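Local atomic coordinates of DNA polymerase epsilon subunit 3 (Drosophila melanogaster, PDB entry 2BYK), a protein that forms a histone-fold heterodimer with Chrac-16 that binds DNA and facilitates nucleosome sliding, and also serves as an accessory component of DNA polymerase epsilon. Residues 90-93 and 94-98. Sequence-based numbering, arbitrary orientation.
Sequences EVYR and KVVKE
The Y92 ring and V96, one helical turn apart, make a CH-pi contact: V96 CG2 lies 3.9 Å from the centroid of the Y92 ring and 14° off its normal, hence over a face, offset toward the CZ end. With CG anti to the backbone N (chi1 174°), the Y92 side chain lies beside V96. The same ring stacks on an aromatic side chain of the partner protein, so an alanine here would probably leave V96 CG2 without its aromatic cover and the partner's ring without its mate. E90 and K94 run side by side; K94 bends at chi3, bringing its CE to 3.6 Å from E90 CG, yet K94 NZ stays 4.1 Å from E90 OE2, beyond a salt bridge. R93 crosses to A66 and K67 of helix 66-75, and its NH1 makes a salt bridge to an acidic side chain of the partner protein. Backbone bonds set this spacing: V95 N to V91 O (3.2 Å, 169°) is nearly straight, and K97 N to R93 O is the last i to i+4 bond. K97 then centres an inverse gamma turn, closed by a weak E98 N to V96 O bond (2.8 Å), ending helix 82-96, the last modelled helix, which follows the three of the histone fold.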
loop_
_atom_site.group_PDB
_atom_site.type_symbol
_atom_site.label_atom_id
_atom_site.label_comp_id
_atom_site.label_asym_id
_atom_site.label_seq_id
_atom_site.Cartn_x
_atom_site.Cartn_y
_atom_site.Cartn_z
ATOM N N GLU B 90 10.756 4.987 -13.436
ATOM C CA GLU B 90 11.627 5.195 -14.582
ATOM C C GLU B 90 10.783 5.557 -15.787
ATOM O O GLU B 90 11.053 6.541 -16.468
ATOM C CB GLU B 90 12.431 3.927 -14.882
ATOM C CG GLU B 90 12.776 3.770 -16.356
ATOM C CD GLU B 90 13.702 2.602 -16.637
ATOM O OE1 GLU B 90 13.399 1.467 -16.192
ATOM O OE2 GLU B 90 14.732 2.826 -17.314
ATOM N N VAL B 91 9.766 4.745 -16.045
ATOM C CA VAL B 91 8.863 4.976 -17.161
ATOM C C VAL B 91 8.136 6.316 -17.001
ATOM O O VAL B 91 7.922 7.026 -17.977
ATOM C CB VAL B 91 7.812 3.851 -17.265
ATOM C CG1 VAL B 91 6.958 4.046 -18.502
ATOM C CG2 VAL B 91 8.496 2.513 -17.309
ATOM N N TYR B 92 7.759 6.655 -15.769
ATOM C CA TYR B 92 7.057 7.911 -15.477
ATOM C C TYR B 92 7.920 9.110 -15.828
ATOM O O TYR B 92 7.480 10.018 -16.531
ATOM C CB TYR B 92 6.687 7.986 -13.988
ATOM C CG TYR B 92 6.081 9.305 -13.556
ATOM C CD1 TYR B 92 4.751 9.609 -13.838
ATOM C CD2 TYR B 92 6.844 10.259 -12.880
ATOM C CE1 TYR B 92 4.190 10.836 -13.454
ATOM C CE2 TYR B 92 6.294 11.492 -12.493
ATOM C CZ TYR B 92 4.968 11.770 -12.786
ATOM O OH TYR B 92 4.417 12.975 -12.424
ATOM N N ARG B 93 9.147 9.111 -15.317
ATOM C CA ARG B 93 10.076 10.200 -15.571
ATOM C C ARG B 93 10.283 10.399 -17.078
ATOM O O ARG B 93 10.518 11.524 -17.529
ATOM C CB ARG B 93 11.408 9.935 -14.838
ATOM C CG ARG B 93 11.396 10.377 -13.368
ATOM C CD ARG B 93 12.435 9.675 -12.485
ATOM N NE ARG B 93 12.522 10.311 -11.164
ATOM C CZ ARG B 93 13.022 9.742 -10.064
ATOM N NH1 ARG B 93 13.051 10.426 -8.922
ATOM N NH2 ARG B 93 13.480 8.490 -10.091
ATOM N N LYS B 94 10.163 9.317 -17.853
ATOM C CA LYS B 94 10.335 9.379 -19.310
ATOM C C LYS B 94 9.174 10.074 -20.032
ATOM O O LYS B 94 9.394 11.023 -20.785
ATOM C CB LYS B 94 10.545 7.969 -19.897
ATOM C CG LYS B 94 11.962 7.408 -19.716
ATOM C CD LYS B 94 12.185 6.049 -20.408
ATOM C CE LYS B 94 11.595 4.874 -19.617
ATOM N NZ LYS B 94 11.879 3.539 -20.238
ATOM N N VAL B 95 7.948 9.609 -19.808
ATOM C CA VAL B 95 6.785 10.215 -20.449
ATOM C C VAL B 95 6.661 11.690 -20.072
ATOM O O VAL B 95 6.107 12.489 -20.830
ATOM C CB VAL B 95 5.473 9.495 -20.062
ATOM C CG1 VAL B 95 5.548 8.039 -20.446
ATOM C CG2 VAL B 95 5.214 9.638 -18.582
ATOM N N VAL B 96 7.174 12.052 -18.900
ATOM C CA VAL B 96 7.118 13.440 -18.460
ATOM C C VAL B 96 8.123 14.278 -19.256
ATOM O O VAL B 96 7.810 15.394 -19.675
ATOM C CB VAL B 96 7.402 13.559 -16.951
ATOM C CG1 VAL B 96 7.493 15.016 -16.551
ATOM C CG2 VAL B 96 6.293 12.881 -16.174
ATOM N N LYS B 97 9.319 13.735 -19.477
ATOM C CA LYS B 97 10.343 14.440 -20.245
ATOM C C LYS B 97 10.094 14.357 -21.752
ATOM O O LYS B 97 11.015 14.080 -22.522
ATOM C CB LYS B 97 11.738 13.884 -19.941
ATOM C CG LYS B 97 12.341 14.379 -18.636
ATOM C CD LYS B 97 13.812 13.981 -18.519
ATOM C CE LYS B 97 14.421 14.479 -17.214
ATOM N NZ LYS B 97 15.847 14.074 -17.073
ATOM N N GLU B 98 8.850 14.598 -22.168
ATOM C CA GLU B 98 8.489 14.561 -23.586
ATOM C C GLU B 98 7.357 15.541 -23.914
ATOM O O GLU B 98 7.483 16.361 -24.825
ATOM C CB GLU B 98 8.096 13.136 -23.999
ATOM C CG GLU B 98 9.174 12.095 -23.696
ATOM C CD GLU B 98 8.925 10.747 -24.357
ATOM O OE1 GLU B 98 7.796 10.218 -24.255
ATOM O OE2 GLU B 98 9.872 10.208 -24.968
#